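Side-chain contacts in malonyl CoA-acyl carrier protein transacylase (PDB 3G87), which probably transfers the malonyl group of malonyl-CoA to holo-acyl carrier protein, releasing free coenzyme A: residues V69-Y74 with E95-L100; P222-S225 with R230-E233; Y257-A262 with T286-T291. All blocks are in the same frame, centred on the assembly; numbering follows the deposited sequence.

Contact 1: V69-Y74 with E95-L100; sequences VNALTY and EFNALL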
ATOM      1  N   VAL A  69       6.587  -9.061   6.755  1.00 15.69           N
ATOM      2  CA  VAL A  69       6.522  -8.381   8.030  1.00 14.28           C
ATOM      3  C   VAL A  69       5.084  -8.017   8.406  1.00 15.35           C
ATOM      4  O   VAL A  69       4.639  -8.285   9.565  1.00 15.48           O
ATOM      5  CB  VAL A  69       7.525  -7.244   8.130  1.00 14.53           C
ATOM      6  CG1 VAL A  69       7.334  -6.461   9.432  1.00 13.68           C
ATOM      7  CG2 VAL A  69       9.017  -7.854   8.044  1.00 13.94           C
ATOM      8  N   ASN A  70       4.326  -7.473   7.465  1.00 14.57           N
ATOM      9  CA  ASN A  70       2.942  -7.183   7.777  1.00 15.03           C
ATOM     10  C   ASN A  70       2.236  -8.470   8.215  1.00 15.66           C
ATOM     11  O   ASN A  70       1.514  -8.477   9.203  1.00 16.92           O
ATOM     12  CB  ASN A  70       2.219  -6.604   6.555  1.00 14.51           C
ATOM     13  CG  ASN A  70       2.651  -5.208   6.224  1.00 14.99           C
ATOM     14  OD1 ASN A  70       3.472  -4.578   6.930  1.00 14.96           O
ATOM     15  ND2 ASN A  70       2.103  -4.688   5.124  1.00 16.32           N
ATOM     16  N   ALA A  71       2.389  -9.550   7.463  1.00 15.40           N
ATOM     17  CA  ALA A  71       1.744 -10.820   7.817  1.00 16.01           C
ATOM     18  C   ALA A  71       2.107 -11.345   9.202  1.00 16.94           C
ATOM     19  O   ALA A  71       1.251 -11.770   9.962  1.00 18.22           O
ATOM     20  CB  ALA A  71       2.103 -11.879   6.781  1.00 15.85           C
ATOM     21  N   LEU A  72       3.387 -11.386   9.515  1.00 17.36           N
ATOM     22  CA  LEU A  72       3.821 -11.963  10.770  1.00 17.43           C
ATOM     23  C   LEU A  72       3.288 -11.147  11.933  1.00 18.02           C
ATOM     24  O   LEU A  72       2.747 -11.711  12.896  1.00 19.27           O
ATOM     25  CB  LEU A  72       5.345 -12.041  10.778  1.00 17.35           C
ATOM     26  CG  LEU A  72       5.925 -13.425  10.383  1.00 16.79           C
ATOM     27  CD1 LEU A  72       5.214 -14.140   9.214  1.00 17.98           C
ATOM     28  CD2 LEU A  72       7.406 -13.314  10.110  1.00 12.79           C
ATOM     29  N   THR A  73       3.388  -9.823  11.815  1.00 18.02           N
ATOM     30  CA  THR A  73       2.799  -8.903  12.779  1.00 18.67           C
ATOM     31  C   THR A  73       1.315  -9.190  12.931  1.00 18.50           C
ATOM     32  O   THR A  73       0.828  -9.283  14.059  1.00 19.68           O
ATOM     33  CB  THR A  73       2.943  -7.493  12.329  1.00 18.03           C
ATOM     34  OG1 THR A  73       4.307  -7.264  12.039  1.00 20.16           O
ATOM     35  CG2 THR A  73       2.541  -6.552  13.441  1.00 19.87           C
ATOM     36  N   TYR A  74       0.617  -9.375  11.813  1.00 17.70           N
ATOM     37  CA  TYR A  74      -0.794  -9.735  11.856  1.00 18.18           C
ATOM     38  C   TYR A  74      -1.056 -11.069  12.617  1.00 18.48           C
ATOM     39  O   TYR A  74      -1.909 -11.127  13.501  1.00 19.07           O
ATOM     40  CB  TYR A  74      -1.328  -9.757  10.450  1.00 17.39           C
ATOM     41  CG  TYR A  74      -2.616 -10.526  10.284  1.00 19.16           C
ATOM     42  CD1 TYR A  74      -3.866  -9.967  10.657  1.00 15.73           C
ATOM     43  CD2 TYR A  74      -2.603 -11.819   9.714  1.00 15.04           C
ATOM     44  CE1 TYR A  74      -5.052 -10.732  10.513  1.00 16.70           C
ATOM     45  CE2 TYR A  74      -3.765 -12.543   9.577  1.00 14.69           C
ATOM     46  CZ  TYR A  74      -4.959 -12.006   9.962  1.00 16.29           C
ATOM     47  OH  TYR A  74      -6.059 -12.757   9.791  1.00 19.39           O
ATOM     48  N   GLU A  95      -2.498  -4.029   0.612  1.00 16.50           N
ATOM     49  CA  GLU A  95      -3.731  -4.628   0.202  1.00 16.75           C
ATOM     50  C   GLU A  95      -3.634  -6.159   0.114  1.00 17.34           C
ATOM     51  O   GLU A  95      -4.547  -6.851   0.409  1.00 17.80           O
ATOM     52  CB  GLU A  95      -4.217  -3.964  -1.080  1.00 16.99           C
ATOM     53  CG  GLU A  95      -5.459  -4.458  -1.677  1.00 19.68           C
ATOM     54  CD  GLU A  95      -6.180  -3.440  -2.505  1.00 21.30           C
ATOM     55  OE1 GLU A  95      -6.412  -3.655  -3.663  1.00 21.60           O
ATOM     56  OE2 GLU A  95      -6.550  -2.435  -2.004  1.00 22.60           O
ATOM     57  N   PHE A  96      -2.469  -6.640  -0.249  1.00 16.98           N
ATOM     58  CA  PHE A  96      -2.183  -8.026  -0.246  1.00 15.99           C
ATOM     59  C   PHE A  96      -2.288  -8.663   1.100  1.00 16.00           C
ATOM     60  O   PHE A  96      -2.802  -9.696   1.192  1.00 16.13           O
ATOM     61  CB  PHE A  96      -0.846  -8.291  -0.867  1.00 16.45           C
ATOM     62  CG  PHE A  96      -0.861  -8.177  -2.317  1.00 19.19           C
ATOM     63  CD1 PHE A  96      -1.159  -9.238  -3.101  1.00 17.68           C
ATOM     64  CD2 PHE A  96      -0.617  -6.984  -2.913  1.00 20.69           C
ATOM     65  CE1 PHE A  96      -1.196  -9.091  -4.407  1.00 20.33           C
ATOM     66  CE2 PHE A  96      -0.651  -6.871  -4.202  1.00 23.24           C
ATOM     67  CZ  PHE A  96      -0.941  -7.915  -4.963  1.00 20.28           C
ATOM     68  N   ASN A  97      -1.832  -8.000   2.140  1.00 16.05           N
ATOM     69  CA  ASN A  97      -2.056  -8.472   3.505  1.00 16.04           C
ATOM     70  C   ASN A  97      -3.505  -8.379   3.992  1.00 15.21           C
ATOM     71  O   ASN A  97      -3.885  -9.173   4.851  1.00 16.91           O
ATOM     72  CB  ASN A  97      -1.178  -7.724   4.481  1.00 16.02           C
ATOM     73  CG  ASN A  97       0.264  -7.959   4.228  1.00 18.10           C
ATOM     74  OD1 ASN A  97       0.952  -7.098   3.635  1.00 14.67           O
ATOM     75  ND2 ASN A  97       0.766  -9.116   4.696  1.00 17.57           N
ATOM     76  N   ALA A  98      -4.271  -7.393   3.522  1.00 13.84           N
ATOM     77  CA  ALA A  98      -5.753  -7.305   3.775  1.00 12.53           C
ATOM     78  C   ALA A  98      -6.464  -8.509   3.163  1.00 12.69           C
ATOM     79  O   ALA A  98      -7.284  -9.150   3.817  1.00 13.02           O
ATOM     80  CB  ALA A  98      -6.352  -5.999   3.168  1.00  9.23           C
ATOM     81  N   LEU A  99      -6.183  -8.780   1.882  1.00 12.89           N
ATOM     82  CA  LEU A  99      -6.738  -9.943   1.189  1.00 13.76           C
ATOM     83  C   LEU A  99      -6.319 -11.243   1.889  1.00 15.22           C
ATOM     84  O   LEU A  99      -7.158 -12.161   2.039  1.00 16.81           O
ATOM     85  CB  LEU A  99      -6.338  -9.960  -0.294  1.00 13.43           C
ATOM     86  CG  LEU A  99      -6.861  -8.808  -1.174  1.00 14.28           C
ATOM     87  CD1 LEU A  99      -6.230  -8.813  -2.598  1.00 12.85           C
ATOM     88  CD2 LEU A  99      -8.426  -8.857  -1.226  1.00 12.63           C
ATOM     89  N   LEU A 100      -5.066 -11.297   2.389  1.00 14.34           N
ATOM     90  CA  LEU A 100      -4.611 -12.458   3.155  1.00 14.11           C
ATOM     91  C   LEU A 100      -5.474 -12.680   4.417  1.00 14.88           C
ATOM     92  O   LEU A 100      -5.985 -13.773   4.636  1.00 14.83           O
ATOM     93  CB  LEU A 100      -3.143 -12.300   3.545  1.00 12.54           C
ATOM     94  CG  LEU A 100      -2.611 -13.405   4.447  1.00 13.53           C
ATOM     95  CD1 LEU A 100      -2.660 -14.784   3.778  1.00 16.24           C
ATOM     96  CD2 LEU A 100      -1.145 -13.075   4.929  1.00 14.74           C
TER
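Beside the probable nucleophile elbow, the GxSxG turn that leads into helix 94-101, Asn97 of that helix meets Asn70 and Ala71 of helix 59-81. The axes of 69-74 and 95-100 cross at -38° and approach to 9.8 Å, and Ala71 and Asn97 bring their CA atoms within 6.2 Å. The link is amide to amide: Asn70 ND2 donates to Asn97 OD1 over 3.1 Å, a somewhat bent bond that reaches OD1 from well above the carbonyl plane; the amide planes are 62° apart. The side chains cross nearly at a right angle, and Asn97 CG also lies against Asn70 CB at 3.3 Å. In Asn97, chi1 of -63° puts CG anti to the carbonyl carbon, and CB already points toward 69-74. Asparagine suits both places because each buried amide serves two partners: Asn70 ND2 also donates to the carbonyl of Pro12, while Asn97 ND2 turns to the carbonyl of Tyr67. Ala71 is small enough for Asn97 ND2 to pass its CB at 3.7 Å, and one turn on Leu100 rests CD2 on the same methyl at 3.9 Å. Phe11 of strand 6-11 packs against both asparagines. The pairing joins the helix after the probable nucleophile elbow to helix 59-81, consistent with the α/β core of the acyl transferase domain.

Contact 2: P222-S225 with R230-E233; sequences PVIS and RPYE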
ATOM      1  N   PRO A 222     -14.788  -7.860   5.069  1.00 18.11           N
ATOM      2  CA  PRO A 222     -14.779  -6.847   3.986  1.00 18.23           C
ATOM      3  C   PRO A 222     -13.383  -6.231   3.804  1.00 18.12           C
ATOM      4  O   PRO A 222     -12.729  -5.870   4.788  1.00 17.49           O
ATOM      5  CB  PRO A 222     -15.732  -5.772   4.488  1.00 17.71           C
ATOM      6  CG  PRO A 222     -16.696  -6.520   5.438  1.00 19.23           C
ATOM      7  CD  PRO A 222     -15.966  -7.739   5.967  1.00 18.32           C
ATOM      8  N   VAL A 223     -12.918  -6.145   2.566  1.00 17.52           N
ATOM      9  CA  VAL A 223     -11.607  -5.535   2.304  1.00 17.53           C
ATOM     10  C   VAL A 223     -11.879  -4.323   1.443  1.00 17.46           C
ATOM     11  O   VAL A 223     -12.530  -4.456   0.397  1.00 17.92           O
ATOM     12  CB  VAL A 223     -10.665  -6.538   1.578  1.00 17.07           C
ATOM     13  CG1 VAL A 223      -9.391  -5.853   1.166  1.00 19.43           C
ATOM     14  CG2 VAL A 223     -10.337  -7.740   2.485  1.00 15.67           C
ATOM     15  N   ILE A 224     -11.446  -3.146   1.885  1.00 17.84           N
ATOM     16  CA  ILE A 224     -11.734  -1.907   1.113  1.00 18.09           C
ATOM     17  C   ILE A 224     -10.687  -1.738   0.041  1.00 17.12           C
ATOM     18  O   ILE A 224      -9.492  -1.674   0.332  1.00 17.61           O
ATOM     19  CB  ILE A 224     -11.790  -0.604   1.937  1.00 17.92           C
ATOM     20  CG1 ILE A 224     -12.638  -0.769   3.216  1.00 17.88           C
ATOM     21  CG2 ILE A 224     -12.418   0.441   1.067  1.00 19.03           C
ATOM     22  CD1 ILE A 224     -14.029  -1.239   2.944  1.00 16.41           C
ATOM     23  N   SER A 225     -11.138  -1.722  -1.195  1.00 14.81           N
ATOM     24  CA  SER A 225     -10.236  -1.767  -2.293  1.00 14.15           C
ATOM     25  C   SER A 225      -9.661  -0.386  -2.561  1.00 14.41           C
ATOM     26  O   SER A 225     -10.392   0.594  -2.572  1.00 14.78           O
ATOM     27  CB  SER A 225     -10.989  -2.313  -3.506  1.00 13.51           C
ATOM     28  OG  SER A 225     -10.542  -1.720  -4.711  1.00 14.24           O
ATOM     29  N   ARG A 230     -14.074   1.142  -1.979  1.00 18.63           N
ATOM     30  CA  ARG A 230     -15.263   0.417  -1.534  1.00 18.26           C
ATOM     31  C   ARG A 230     -14.903  -1.068  -1.337  1.00 18.87           C
ATOM     32  O   ARG A 230     -13.876  -1.506  -1.831  1.00 19.07           O
ATOM     33  CB  ARG A 230     -16.399   0.571  -2.563  1.00 18.94           C
ATOM     34  CG  ARG A 230     -17.020   1.985  -2.719  1.00 19.40           C
ATOM     35  CD  ARG A 230     -17.729   2.400  -1.452  1.00 23.90           C
ATOM     36  NE  ARG A 230     -18.413   3.694  -1.536  1.00 26.10           N
ATOM     37  CZ  ARG A 230     -17.840   4.885  -1.352  1.00 29.12           C
ATOM     38  NH1 ARG A 230     -16.530   5.026  -1.095  1.00 27.35           N
ATOM     39  NH2 ARG A 230     -18.589   5.969  -1.454  1.00 32.44           N
ATOM     40  N   PRO A 231     -15.719  -1.824  -0.646  1.00 18.08           N
ATOM     41  CA  PRO A 231     -15.482  -3.245  -0.485  1.00 18.52           C
ATOM     42  C   PRO A 231     -15.285  -4.019  -1.816  1.00 20.57           C
ATOM     43  O   PRO A 231     -16.026  -3.838  -2.731  1.00 20.92           O
ATOM     44  CB  PRO A 231     -16.741  -3.698   0.217  1.00 18.15           C
ATOM     45  CG  PRO A 231     -17.383  -2.564   0.650  1.00 15.43           C
ATOM     46  CD  PRO A 231     -17.003  -1.440  -0.082  1.00 18.20           C
ATOM     47  N   TYR A 232     -14.252  -4.833  -1.889  1.00 20.89           N
ATOM     48  CA  TYR A 232     -14.071  -5.816  -2.926  1.00 21.95           C
ATOM     49  C   TYR A 232     -15.367  -6.593  -3.201  1.00 24.32           C
ATOM     50  O   TYR A 232     -16.009  -7.090  -2.337  1.00 23.99           O
ATOM     51  CB  TYR A 232     -12.938  -6.783  -2.586  1.00 20.90           C
ATOM     52  CG  TYR A 232     -11.566  -6.523  -3.178  1.00 17.51           C
ATOM     53  CD1 TYR A 232     -10.633  -5.784  -2.513  1.00 13.43           C
ATOM     54  CD2 TYR A 232     -11.191  -7.089  -4.363  1.00 16.97           C
ATOM     55  CE1 TYR A 232      -9.438  -5.579  -3.007  1.00 11.68           C
ATOM     56  CE2 TYR A 232      -9.997  -6.878  -4.872  1.00 14.31           C
ATOM     57  CZ  TYR A 232      -9.099  -6.124  -4.196  1.00 16.18           C
ATOM     58  OH  TYR A 232      -7.881  -5.926  -4.705  1.00 17.83           O
ATOM     59  N   GLU A 233     -15.762  -6.662  -4.446  1.00 26.81           N
ATOM     60  CA  GLU A 233     -16.970  -7.348  -4.778  1.00 29.83           C
ATOM     61  C   GLU A 233     -16.731  -8.829  -4.781  1.00 30.76           C
ATOM     62  O   GLU A 233     -15.664  -9.239  -4.980  1.00 30.99           O
ATOM     63  CB  GLU A 233     -17.440  -6.917  -6.141  1.00 30.60           C
ATOM     64  CG  GLU A 233     -18.294  -5.700  -6.143  1.00 36.75           C
ATOM     65  CD  GLU A 233     -18.449  -5.147  -7.501  1.00 44.96           C
ATOM     66  OE1 GLU A 233     -19.437  -5.527  -8.140  1.00 47.60           O
ATOM     67  OE2 GLU A 233     -17.571  -4.386  -7.958  1.00 46.29           O
TER
HETATM   68  O   HOH W   1     -14.931  -7.021   0.476  1.00 25.49           O
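Ile224 and Pro231 face each other as a single bridge, 4.3 Å between their CA atoms, with the bonding pattern of a non-hydrogen-bonded antiparallel pair. The bonds lie on the flanking residues: Tyr232 N donates to Val223 O at 2.9 Å, and Ser225 N donates to Arg230 O at 2.8 Å, nearly straight at 174°. Proline fits the bridge position since the missing N-H is not needed there; Pro231 CA instead makes a C-H...O contact with Val223 O at 3.3 Å. Water 1 joins the two backbones one residue further along, accepting from Val223 N and donating to Tyr232 O. Residues 230-233 thus fold back onto the outer side of strand 223-224, an edge strand of the parallel sheet whose other side bonds to Leu88 of strand 87-90. Among the side chains, Val223 and Tyr232 run side by side and point the same way. CG1 of Val223, anti to its backbone N (chi1 173°), reaches Tyr232 CD1 at 3.9 Å. Val223 O lies at the edge of the ring, in its plane, and Ser225 CB comes obliquely to CD1 of Tyr232 at 3.6 Å. A tyrosine serves here by packing with its ring while its hydroxyl bonds to Glu95. Beta-branched Ile224 points away from the other segment, yet its CG2 touches Arg230 N at 3.5 Å.

Contact 3: Y257-A262 with T286-T291; sequences YLLALA and TIRRQT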
ATOM      1  N   TYR A 257     -14.816   6.198   3.901  1.00 20.97           N
ATOM      2  CA  TYR A 257     -15.884   5.250   3.719  1.00 20.33           C
ATOM      3  C   TYR A 257     -16.069   4.445   5.004  1.00 19.82           C
ATOM      4  O   TYR A 257     -17.192   4.194   5.396  1.00 19.80           O
ATOM      5  CB  TYR A 257     -15.623   4.307   2.528  1.00 20.38           C
ATOM      6  CG  TYR A 257     -16.672   3.209   2.385  1.00 21.27           C
ATOM      7  CD1 TYR A 257     -17.930   3.495   1.849  1.00 21.50           C
ATOM      8  CD2 TYR A 257     -16.417   1.889   2.812  1.00 21.65           C
ATOM      9  CE1 TYR A 257     -18.914   2.484   1.732  1.00 24.02           C
ATOM     10  CE2 TYR A 257     -17.396   0.863   2.673  1.00 22.36           C
ATOM     11  CZ  TYR A 257     -18.634   1.163   2.112  1.00 22.22           C
ATOM     12  OH  TYR A 257     -19.637   0.184   1.960  1.00 24.64           O
ATOM     13  N   LEU A 258     -14.987   4.050   5.668  1.00 19.00           N
ATOM     14  CA  LEU A 258     -15.156   3.308   6.917  1.00 19.81           C
ATOM     15  C   LEU A 258     -15.755   4.150   8.001  1.00 20.57           C
ATOM     16  O   LEU A 258     -16.596   3.644   8.736  1.00 20.58           O
ATOM     17  CB  LEU A 258     -13.845   2.687   7.439  1.00 19.24           C
ATOM     18  CG  LEU A 258     -13.331   1.664   6.410  1.00 18.89           C
ATOM     19  CD1 LEU A 258     -11.881   1.237   6.658  1.00 14.02           C
ATOM     20  CD2 LEU A 258     -14.289   0.487   6.244  1.00 16.13           C
ATOM     21  N   LEU A 259     -15.319   5.411   8.117  1.00 21.40           N
ATOM     22  CA  LEU A 259     -15.873   6.328   9.136  1.00 23.52           C
ATOM     23  C   LEU A 259     -17.399   6.508   9.012  1.00 24.49           C
ATOM     24  O   LEU A 259     -18.108   6.417  10.013  1.00 24.97           O
ATOM     25  CB  LEU A 259     -15.171   7.693   9.085  1.00 23.56           C
ATOM     26  CG  LEU A 259     -13.661   7.687   9.403  1.00 22.76           C
ATOM     27  CD1 LEU A 259     -13.095   9.054   9.296  1.00 22.47           C
ATOM     28  CD2 LEU A 259     -13.355   7.122  10.791  1.00 22.56           C
ATOM     29  N   ALA A 260     -17.883   6.733   7.778  1.00 25.41           N
ATOM     30  CA  ALA A 260     -19.330   6.849   7.457  1.00 25.31           C
ATOM     31  C   ALA A 260     -20.109   5.545   7.683  1.00 25.60           C
ATOM     32  O   ALA A 260     -21.242   5.553   8.169  1.00 25.99           O
ATOM     33  CB  ALA A 260     -19.520   7.310   6.013  1.00 23.94           C
ATOM     34  N   LEU A 261     -19.506   4.418   7.348  1.00 26.11           N
ATOM     35  CA  LEU A 261     -20.152   3.156   7.641  1.00 27.04           C
ATOM     36  C   LEU A 261     -20.362   2.915   9.160  1.00 27.62           C
ATOM     37  O   LEU A 261     -21.453   2.487   9.586  1.00 28.83           O
ATOM     38  CB  LEU A 261     -19.376   2.026   7.013  1.00 26.81           C
ATOM     39  CG  LEU A 261     -20.141   0.704   6.888  1.00 29.31           C
ATOM     40  CD1 LEU A 261     -21.522   0.908   6.176  1.00 32.32           C
ATOM     41  CD2 LEU A 261     -19.277  -0.321   6.154  1.00 25.70           C
ATOM     42  N   ALA A 262     -19.357   3.169   9.971  1.00 27.52           N
ATOM     43  CA  ALA A 262     -19.467   3.045  11.402  1.00 27.91           C
ATOM     44  C   ALA A 262     -20.590   3.896  11.949  1.00 28.89           C
ATOM     45  O   ALA A 262     -21.309   3.492  12.790  1.00 27.42           O
ATOM     46  CB  ALA A 262     -18.211   3.385  12.037  1.00 26.61           C
ATOM     47  N   THR A 286      -5.054  12.170  10.868  1.00 24.02           N
ATOM     48  CA  THR A 286      -5.197  13.408  10.077  1.00 23.21           C
ATOM     49  C   THR A 286      -6.517  13.462   9.327  1.00 23.04           C
ATOM     50  O   THR A 286      -7.220  14.467   9.386  1.00 23.80           O
ATOM     51  CB  THR A 286      -4.008  13.640   9.123  1.00 23.38           C
ATOM     52  OG1 THR A 286      -2.792  13.751   9.904  1.00 19.53           O
ATOM     53  CG2 THR A 286      -4.240  14.917   8.289  1.00 22.52           C
ATOM     54  N   ILE A 287      -6.891  12.366   8.730  1.00 22.70           N
ATOM     55  CA  ILE A 287      -8.158  12.174   8.111  1.00 22.59           C
ATOM     56  C   ILE A 287      -9.310  12.463   9.057  1.00 24.77           C
ATOM     57  O   ILE A 287     -10.148  13.243   8.750  1.00 25.15           O
ATOM     58  CB  ILE A 287      -8.259  10.761   7.469  1.00 22.04           C
ATOM     59  CG1 ILE A 287      -7.390  10.672   6.242  1.00 18.92           C
ATOM     60  CG2 ILE A 287      -9.598  10.488   7.012  1.00 19.91           C
ATOM     61  CD1 ILE A 287      -6.762   9.453   6.081  1.00 17.72           C
ATOM     62  N   ARG A 288      -9.314  11.835  10.220  1.00 26.67           N
ATOM     63  CA  ARG A 288     -10.331  12.042  11.240  1.00 29.48           C
ATOM     64  C   ARG A 288     -10.408  13.481  11.770  1.00 31.05           C
ATOM     65  O   ARG A 288     -11.450  13.985  11.971  1.00 29.92           O
ATOM     66  CB  ARG A 288     -10.199  11.058  12.414  1.00 28.68           C
ATOM     67  CG  ARG A 288     -10.393   9.596  12.082  1.00 30.40           C
ATOM     68  CD  ARG A 288     -10.452   8.677  13.259  1.00 25.58           C
ATOM     69  NE  ARG A 288     -11.815   8.501  13.655  1.00 26.25           N
ATOM     70  CZ  ARG A 288     -12.322   7.499  14.314  1.00 24.41           C
ATOM     71  NH1 ARG A 288     -13.565   7.514  14.517  1.00 26.86           N
ATOM     72  NH2 ARG A 288     -11.633   6.536  14.782  1.00 23.28           N
ATOM     73  N   ARG A 289      -9.290  14.129  11.957  1.00 34.39           N
ATOM     74  CA  ARG A 289      -9.272  15.503  12.380  1.00 38.01           C
ATOM     75  C   ARG A 289      -9.910  16.408  11.348  1.00 39.77           C
ATOM     76  O   ARG A 289     -10.555  17.344  11.681  1.00 39.71           O
ATOM     77  CB  ARG A 289      -7.844  15.934  12.682  1.00 37.64           C
ATOM     78  CG  ARG A 289      -7.718  17.010  13.676  1.00 40.53           C
ATOM     79  CD  ARG A 289      -6.347  17.616  13.688  1.00 46.93           C
ATOM     80  NE  ARG A 289      -5.943  18.273  12.461  1.00 51.79           N
ATOM     81  CZ  ARG A 289      -4.961  17.858  11.678  1.00 53.76           C
ATOM     82  NH1 ARG A 289      -4.304  16.779  12.008  1.00 53.88           N
ATOM     83  NH2 ARG A 289      -4.643  18.520  10.572  1.00 52.66           N
ATOM     84  N   GLN A 290      -9.703  16.095  10.090  1.00 42.56           N
ATOM     85  CA  GLN A 290     -10.352  16.754   8.988  1.00 45.70           C
ATOM     86  C   GLN A 290     -11.674  15.985   8.897  1.00 47.68           C
ATOM     87  O   GLN A 290     -11.991  15.275   9.768  1.00 48.48           O
ATOM     88  CB  GLN A 290      -9.446  16.772   7.746  1.00 45.66           C
ATOM     89  CG  GLN A 290      -8.002  17.442   7.962  1.00 49.12           C
ATOM     90  CD  GLN A 290      -6.900  17.166   6.886  1.00 51.50           C
ATOM     91  OE1 GLN A 290      -6.740  16.059   6.427  1.00 49.84           O
ATOM     92  NE2 GLN A 290      -6.123  18.165   6.547  1.00 51.94           N
ATOM     93  N   THR A 291     -12.514  16.138   7.920  1.00 50.63           N
ATOM     94  CA  THR A 291     -13.743  15.340   7.998  1.00 53.60           C
ATOM     95  C   THR A 291     -14.678  15.668   9.190  1.00 56.03           C
ATOM     96  O   THR A 291     -14.817  14.889  10.130  1.00 55.68           O
ATOM     97  CB  THR A 291     -13.486  13.786   8.020  1.00 53.40           C
ATOM     98  OG1 THR A 291     -12.490  13.381   7.076  1.00 51.93           O
ATOM     99  CG2 THR A 291     -14.718  13.096   7.658  1.00 53.53           C
TER
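Apolar packing of Leu259 against the stem of Arg288, with Ile287 more loosely, is one part of this contact. Leu259 points from helix 251-264 toward the end of helix 279-289, and its forked end divides the work. CD1 touches the aliphatic part of Arg288 at CG, 3.9 Å away, and lies 4.4 Å from Ile287 CG2. A leucine suits the place because its two methyls can meet two neighbours at once, and Phe271 and Ile269 of strand 269-273 continue the apolar patch around it.

The second kind is a methyl on a flat charged group. CD2 of Leu259 sits 3.3 Å above one face of the Arg288 guanidinium, displaced toward its rim, with NE of Arg288 nearest at 3.5 Å. The arginine first leaves its helix with CB turned neither toward nor away from helix 251-264, then bends at chi3 (93°), which swings its end over the leucine. This use of the flat face keeps the N-H groups available in the guanidinium plane, and NH2 donates to the backbone carbonyl of Ile269. A long side chain with an apolar stem and a polar head suits such an exposed border.

Polar bonds do not cross between the two segments, but they shape the helix end. Gln290 leaves helical geometry, and Thr291, with a positive phi of 64°, turns back so that OG1 donates to Ile287 O at 2.9 Å. The same hydroxyl is bonded to Arg256, the residue just before Tyr257 in helix 251-264, which gives the two helices a polar tie beside the leucine.

Helix 251-264, strand 269-273 and helix 279-289 form a helix-strand-helix unit at the edge of the parallel sheet, consistent with the α/β core of the acyl transferase domain.

How the contacts relate
From the N terminus, contact 1 comes first, closing a loop of 20 residues that includes strand 87-90 and the probable nucleophile elbow. Contact 2 follows as a tight return of four residues from the edge strand 223-224, and contact 3 closes 23 residues holding strand 269-273. The three follow in series, neither nesting nor crossing. Contact 2 is the middle link: Glu95 of contact 1 reaches Tyr232, while Tyr257 of contact 3 packs on Arg230 and Pro231, and Leu258 on Ile224. Contacts 1 and 3 stay about 10 Å apart at their nearest atoms. Contact 1 joins two helices over strand 6-11, while contacts 2 and 3 lie at the outer strands 223-224 and 269-273.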